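Long-range contact in 6-phospho-beta-d glycosidase (PDB 5FOO), which probably hydrolyses 6-phospho-beta-glucosides as a glycoside hydrolase family 1 enzyme and binds the probe 6-phosphocyclophellitol: residues V162-L175 against G186-T200. The protein carries 1 engineered substitution. Sequence-based numbering, arbitrary orientation.
Sequences VHNEPMVVVEGSYL and GKKAVQVAYNLALAT. With JAZ (6-phosphocyclophellitol), chain G.
Val170 and Tyr174 carry a buried, near-antiparallel packing of helix 166-174 on helix 186-200, whose axes approach to 9.2 Å, just beyond the fourth strand of the barrel; His163, from the short strand 163-164 before that helix, adds a polar contact. Val170 is a knob in a hole formed by Ala189, Val192, Ala193 and Leu196: CG1 rests 3.6 Å from Ala189 O, while CG2 lies 3.8 Å from Ala193 CA. Next to it the Tyr174 ring crosses Val192 at about a right angle, CE2 3.5 Å from Val192 CG2, and its hydroxyl bonds Glu134. In the (beta/alpha)8 barrel of family 1, helix 186-208 links strands 159-161 and 218-224, and helix 166-174 belongs to the excursion after the fourth strand. On strand 163-164, His163 donates NE2-H to Leu196 O (3.0 Å, N-H...O 144°), the donor tilted from the carbonyl plane. That oxygen also accepts from Thr200 OG1 and N, so three donors converge on it, while His163 ND1 bonds His118. Val162 CG1 lies over one face of the imidazole. Asn164, next on the strand, and Glu165, at the N-cap of helix 166-174, reach the pocket, where Glu165 OE1 accepts from 6-phosphocyclophellitol O17 at 3.1 Å and Asn164 ND2 bonds O17 weakly.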
loop_
_atom_site.group_PDB
_atom_site.type_symbol
_atom_site.label_atom_id
_atom_site.label_comp_id
_atom_site.label_asym_id
_atom_site.label_seq_id
_atom_site.Cartn_x
_atom_site.Cartn_y
_atom_site.Cartn_z
ATOM N N VAL A 162 -9.685 1.064 -0.503
ATOM C CA VAL A 162 -10.090 1.058 0.890
ATOM C C VAL A 162 -8.848 1.000 1.834
ATOM O O VAL A 162 -8.778 1.770 2.775
ATOM C CB VAL A 162 -11.082 -0.082 1.242
ATOM C CG1 VAL A 162 -11.458 0.015 2.738
ATOM C CG2 VAL A 162 -12.384 0.025 0.438
ATOM N N HIS A 163 -7.909 0.086 1.569
ATOM C CA HIS A 163 -6.685 -0.020 2.343
ATOM C C HIS A 163 -5.480 -0.115 1.415
ATOM O O HIS A 163 -5.570 -0.595 0.271
ATOM C CB HIS A 163 -6.643 -1.324 3.147
ATOM C CG HIS A 163 -7.831 -1.601 4.020
ATOM N ND1 HIS A 163 -8.088 -0.895 5.156
ATOM C CD2 HIS A 163 -8.752 -2.570 3.975
ATOM C CE1 HIS A 163 -9.148 -1.380 5.766
ATOM N NE2 HIS A 163 -9.581 -2.393 5.056
ATOM N N ASN A 164 -4.330 0.295 1.944
ATOM C CA ASN A 164 -3.061 -0.170 1.462
ATOM C C ASN A 164 -2.576 -1.328 2.327
ATOM O O ASN A 164 -2.393 -1.166 3.541
ATOM C CB ASN A 164 -2.041 0.954 1.536
ATOM C CG ASN A 164 -0.666 0.496 1.108
ATOM O OD1 ASN A 164 -0.351 0.459 -0.085
ATOM N ND2 ASN A 164 0.156 0.134 2.077
ATOM N N GLU A 165 -2.372 -2.463 1.707
ATOM C CA GLU A 165 -1.743 -3.645 2.313
ATOM C C GLU A 165 -2.205 -3.958 3.729
ATOM O O GLU A 165 -1.438 -3.829 4.720
ATOM C CB GLU A 165 -0.223 -3.551 2.262
ATOM C CG GLU A 165 0.374 -3.406 0.894
ATOM C CD GLU A 165 1.874 -2.934 0.949
ATOM O OE1 GLU A 165 2.296 -1.828 1.527
ATOM O OE2 GLU A 165 2.641 -3.684 0.351
ATOM N N PRO A 166 -3.463 -4.368 3.831
ATOM C CA PRO A 166 -3.970 -4.694 5.095
ATOM C C PRO A 166 -3.219 -5.813 5.813
ATOM O O PRO A 166 -3.127 -5.747 7.058
ATOM C CB PRO A 166 -5.422 -5.018 4.824
ATOM C CG PRO A 166 -5.448 -5.502 3.446
ATOM C CD PRO A 166 -4.472 -4.569 2.784
ATOM N N MET A 167 -2.605 -6.751 5.096
ATOM C CA MET A 167 -1.798 -7.795 5.812
ATOM C C MET A 167 -0.539 -7.213 6.466
ATOM O O MET A 167 -0.018 -7.776 7.395
ATOM C CB MET A 167 -1.401 -8.966 4.881
ATOM C CG MET A 167 -0.669 -10.147 5.616
ATOM S SD MET A 167 -1.685 -10.754 6.968
ATOM C CE MET A 167 -2.690 -11.896 6.083
ATOM N N VAL A 168 -0.007 -6.114 5.930
ATOM C CA VAL A 168 1.093 -5.381 6.547
ATOM C C VAL A 168 0.656 -4.747 7.893
ATOM O O VAL A 168 1.425 -4.705 8.823
ATOM C CB VAL A 168 1.731 -4.329 5.604
ATOM C CG1 VAL A 168 2.788 -3.523 6.316
ATOM C CG2 VAL A 168 2.343 -5.017 4.362
ATOM N N VAL A 169 -0.566 -4.255 7.991
ATOM C CA VAL A 169 -1.100 -3.791 9.270
ATOM C C VAL A 169 -1.227 -4.961 10.294
ATOM O O VAL A 169 -0.903 -4.788 11.480
ATOM C CB VAL A 169 -2.483 -3.160 9.068
ATOM C CG1 VAL A 169 -3.168 -2.866 10.391
ATOM C CG2 VAL A 169 -2.345 -1.857 8.303
ATOM N N VAL A 170 -1.765 -6.088 9.843
ATOM C CA VAL A 170 -1.933 -7.238 10.656
ATOM C C VAL A 170 -0.544 -7.661 11.191
ATOM O O VAL A 170 -0.409 -7.884 12.374
ATOM C CB VAL A 170 -2.448 -8.389 9.829
ATOM C CG1 VAL A 170 -2.350 -9.729 10.581
ATOM C CG2 VAL A 170 -3.874 -8.160 9.375
ATOM N N GLU A 171 0.455 -7.769 10.303
ATOM C CA GLU A 171 1.777 -8.209 10.668
ATOM C C GLU A 171 2.504 -7.196 11.508
ATOM O O GLU A 171 2.968 -7.541 12.620
ATOM C CB GLU A 171 2.602 -8.676 9.447
ATOM C CG GLU A 171 2.016 -10.032 9.003
ATOM C CD GLU A 171 2.738 -10.766 7.853
ATOM O OE1 GLU A 171 3.612 -10.082 7.232
ATOM O OE2 GLU A 171 2.400 -12.024 7.602
ATOM N N GLY A 172 2.510 -5.941 11.049
ATOM C CA GLY A 172 3.139 -4.829 11.765
ATOM C C GLY A 172 2.670 -4.628 13.191
ATOM O O GLY A 172 3.530 -4.513 14.128
ATOM N N SER A 173 1.354 -4.574 13.379
ATOM C CA SER A 173 0.766 -4.292 14.660
ATOM C C SER A 173 0.713 -5.535 15.580
ATOM O O SER A 173 0.827 -5.420 16.818
ATOM C CB SER A 173 -0.648 -3.644 14.500
ATOM O OG SER A 173 -0.570 -2.222 14.225
ATOM N N TYR A 174 0.538 -6.716 15.005
ATOM C CA TYR A 174 0.190 -7.871 15.828
ATOM C C TYR A 174 1.098 -9.116 15.729
ATOM O O TYR A 174 0.839 -10.048 16.423
ATOM C CB TYR A 174 -1.280 -8.232 15.611
ATOM C CG TYR A 174 -2.257 -7.133 16.086
ATOM C CD1 TYR A 174 -2.608 -7.037 17.409
ATOM C CD2 TYR A 174 -2.787 -6.155 15.186
ATOM C CE1 TYR A 174 -3.467 -6.047 17.878
ATOM C CE2 TYR A 174 -3.681 -5.162 15.636
ATOM C CZ TYR A 174 -4.029 -5.103 16.983
ATOM O OH TYR A 174 -4.864 -4.130 17.484
ATOM N N LEU A 175 2.148 -9.111 14.898
ATOM C CA LEU A 175 3.044 -10.297 14.715
ATOM C C LEU A 175 4.536 -9.958 14.779
ATOM O O LEU A 175 5.268 -10.593 15.492
ATOM C CB LEU A 175 2.758 -11.054 13.394
ATOM C CG LEU A 175 1.373 -11.738 13.391
ATOM C CD1 LEU A 175 0.950 -12.198 11.977
ATOM C CD2 LEU A 175 1.288 -12.905 14.369
ATOM N N GLY A 186 -1.155 -13.654 17.953
ATOM C CA GLY A 186 -1.694 -14.287 16.732
ATOM C C GLY A 186 -3.221 -14.318 16.717
ATOM O O GLY A 186 -3.843 -14.141 15.704
ATOM N N LYS A 187 -3.830 -14.556 17.859
ATOM C CA LYS A 187 -5.274 -14.633 17.927
ATOM C C LYS A 187 -5.876 -13.295 17.523
ATOM O O LYS A 187 -6.858 -13.228 16.791
ATOM C CB LYS A 187 -5.699 -14.976 19.340
ATOM C CG LYS A 187 -7.164 -15.262 19.439
ATOM C CD LYS A 187 -7.497 -16.406 20.389
ATOM C CE LYS A 187 -8.902 -16.898 20.037
ATOM N NZ LYS A 187 -9.570 -17.546 21.193
ATOM N N LYS A 188 -5.264 -12.229 18.017
ATOM C CA LYS A 188 -5.640 -10.897 17.628
ATOM C C LYS A 188 -5.333 -10.569 16.171
ATOM O O LYS A 188 -6.168 -9.977 15.468
ATOM C CB LYS A 188 -5.030 -9.868 18.557
ATOM C CG LYS A 188 -5.710 -9.784 19.912
ATOM C CD LYS A 188 -5.049 -8.666 20.718
ATOM C CE LYS A 188 -5.563 -8.601 22.158
ATOM N NZ LYS A 188 -4.818 -7.453 22.775
ATOM N N ALA A 189 -4.156 -10.952 15.725
ATOM C CA ALA A 189 -3.800 -10.771 14.331
ATOM C C ALA A 189 -4.866 -11.337 13.383
ATOM O O ALA A 189 -5.246 -10.694 12.433
ATOM C CB ALA A 189 -2.489 -11.414 14.055
ATOM N N VAL A 190 -5.316 -12.562 13.653
ATOM C CA VAL A 190 -6.242 -13.252 12.804
ATOM C C VAL A 190 -7.597 -12.527 12.818
ATOM O O VAL A 190 -8.264 -12.403 11.783
ATOM C CB VAL A 190 -6.363 -14.718 13.244
ATOM C CG1 VAL A 190 -7.476 -15.427 12.534
ATOM C CG2 VAL A 190 -5.048 -15.422 12.954
ATOM N N GLN A 191 -8.012 -12.053 13.980
ATOM C CA GLN A 191 -9.284 -11.363 14.059
ATOM C C GLN A 191 -9.157 -9.994 13.313
ATOM O O GLN A 191 -10.053 -9.635 12.560
ATOM C CB GLN A 191 -9.749 -11.192 15.536
ATOM C CG GLN A 191 -11.108 -10.529 15.671
ATOM C CD GLN A 191 -12.241 -11.384 15.137
ATOM O OE1 GLN A 191 -12.389 -12.527 15.561
ATOM N NE2 GLN A 191 -13.087 -10.827 14.226
ATOM N N VAL A 192 -8.062 -9.278 13.528
ATOM C CA VAL A 192 -7.770 -8.060 12.769
ATOM C C VAL A 192 -7.837 -8.270 11.255
ATOM O O VAL A 192 -8.434 -7.428 10.570
ATOM C CB VAL A 192 -6.451 -7.411 13.231
ATOM C CG1 VAL A 192 -5.931 -6.319 12.303
ATOM C CG2 VAL A 192 -6.672 -6.760 14.613
ATOM N N ALA A 193 -7.264 -9.378 10.747
ATOM C CA ALA A 193 -7.331 -9.694 9.342
ATOM C C ALA A 193 -8.784 -9.858 8.863
ATOM O O ALA A 193 -9.169 -9.267 7.856
ATOM C CB ALA A 193 -6.530 -10.928 9.042
ATOM N N TYR A 194 -9.594 -10.623 9.606
ATOM C CA TYR A 194 -11.015 -10.720 9.253
ATOM C C TYR A 194 -11.685 -9.326 9.282
ATOM O O TYR A 194 -12.467 -8.982 8.380
ATOM C CB TYR A 194 -11.756 -11.674 10.180
ATOM C CG TYR A 194 -13.251 -11.676 10.028
ATOM C CD1 TYR A 194 -14.021 -10.802 10.706
ATOM C CD2 TYR A 194 -13.871 -12.592 9.183
ATOM C CE1 TYR A 194 -15.411 -10.801 10.552
ATOM C CE2 TYR A 194 -15.246 -12.624 9.016
ATOM C CZ TYR A 194 -16.013 -11.711 9.682
ATOM O OH TYR A 194 -17.325 -11.761 9.489
ATOM N N ASN A 195 -11.345 -8.516 10.295
ATOM C CA ASN A 195 -12.022 -7.250 10.480
ATOM C C ASN A 195 -11.654 -6.273 9.350
ATOM O O ASN A 195 -12.508 -5.529 8.871
ATOM C CB ASN A 195 -11.741 -6.641 11.850
ATOM C CG ASN A 195 -12.459 -7.364 12.992
ATOM O OD1 ASN A 195 -13.291 -8.278 12.800
ATOM N ND2 ASN A 195 -12.129 -6.951 14.197
ATOM N N LEU A 196 -10.406 -6.323 8.880
ATOM C CA LEU A 196 -9.978 -5.500 7.721
ATOM C C LEU A 196 -10.677 -5.867 6.409
ATOM O O LEU A 196 -11.083 -4.981 5.609
ATOM C CB LEU A 196 -8.469 -5.550 7.589
ATOM C CG LEU A 196 -7.771 -4.768 8.690
ATOM C CD1 LEU A 196 -6.308 -5.170 8.692
ATOM C CD2 LEU A 196 -7.869 -3.277 8.482
ATOM N N ALA A 197 -10.855 -7.169 6.212
ATOM C CA ALA A 197 -11.579 -7.688 5.055
ATOM C C ALA A 197 -13.074 -7.329 5.085
ATOM O O ALA A 197 -13.617 -6.968 4.074
ATOM C CB ALA A 197 -11.440 -9.184 4.977
ATOM N N LEU A 198 -13.687 -7.458 6.249
ATOM C CA LEU A 198 -15.047 -7.051 6.491
ATOM C C LEU A 198 -15.206 -5.540 6.291
ATOM O O LEU A 198 -16.190 -5.105 5.682
ATOM C CB LEU A 198 -15.524 -7.421 7.885
ATOM C CG LEU A 198 -16.942 -6.917 8.275
ATOM C CD1 LEU A 198 -18.014 -7.568 7.432
ATOM C CD2 LEU A 198 -17.197 -7.208 9.733
ATOM N N ALA A 199 -14.269 -4.755 6.801
ATOM C CA ALA A 199 -14.251 -3.313 6.523
ATOM C C ALA A 199 -14.178 -2.975 5.046
ATOM O O ALA A 199 -14.810 -2.056 4.611
ATOM C CB ALA A 199 -13.111 -2.646 7.258
ATOM N N THR A 200 -13.414 -3.733 4.298
ATOM C CA THR A 200 -13.312 -3.563 2.852
ATOM C C THR A 200 -14.714 -3.691 2.200
ATOM O O THR A 200 -15.145 -2.818 1.426
ATOM C CB THR A 200 -12.362 -4.560 2.231
ATOM O OG1 THR A 200 -11.057 -4.471 2.836
ATOM C CG2 THR A 200 -12.180 -4.284 0.719
HETATM C C2 JAZ G . 6.573 2.290 2.014
HETATM C C3 JAZ G . 5.101 2.394 1.561
HETATM C C4 JAZ G . 4.494 1.007 1.381
HETATM C C5 JAZ G . 5.260 0.161 0.373
HETATM C C6 JAZ G . 6.734 0.131 0.715
HETATM C C7 JAZ G . 7.317 1.529 0.923
HETATM C C8 JAZ G . 8.831 1.504 1.119
HETATM O O9 JAZ G . 9.090 0.773 2.315
HETATM P P10 JAZ G . 10.363 1.150 3.188
HETATM O O11 JAZ G . 10.273 0.233 4.356
HETATM O O12 JAZ G . 10.459 2.603 3.403
HETATM O O13 JAZ G . 11.523 0.840 2.347
HETATM O O14 JAZ G . 6.947 -0.711 1.856
HETATM O O15 JAZ G . 7.167 3.588 2.117
HETATM O O16 JAZ G . 4.408 3.068 2.582
HETATM O O17 JAZ G . 3.135 1.118 0.997
#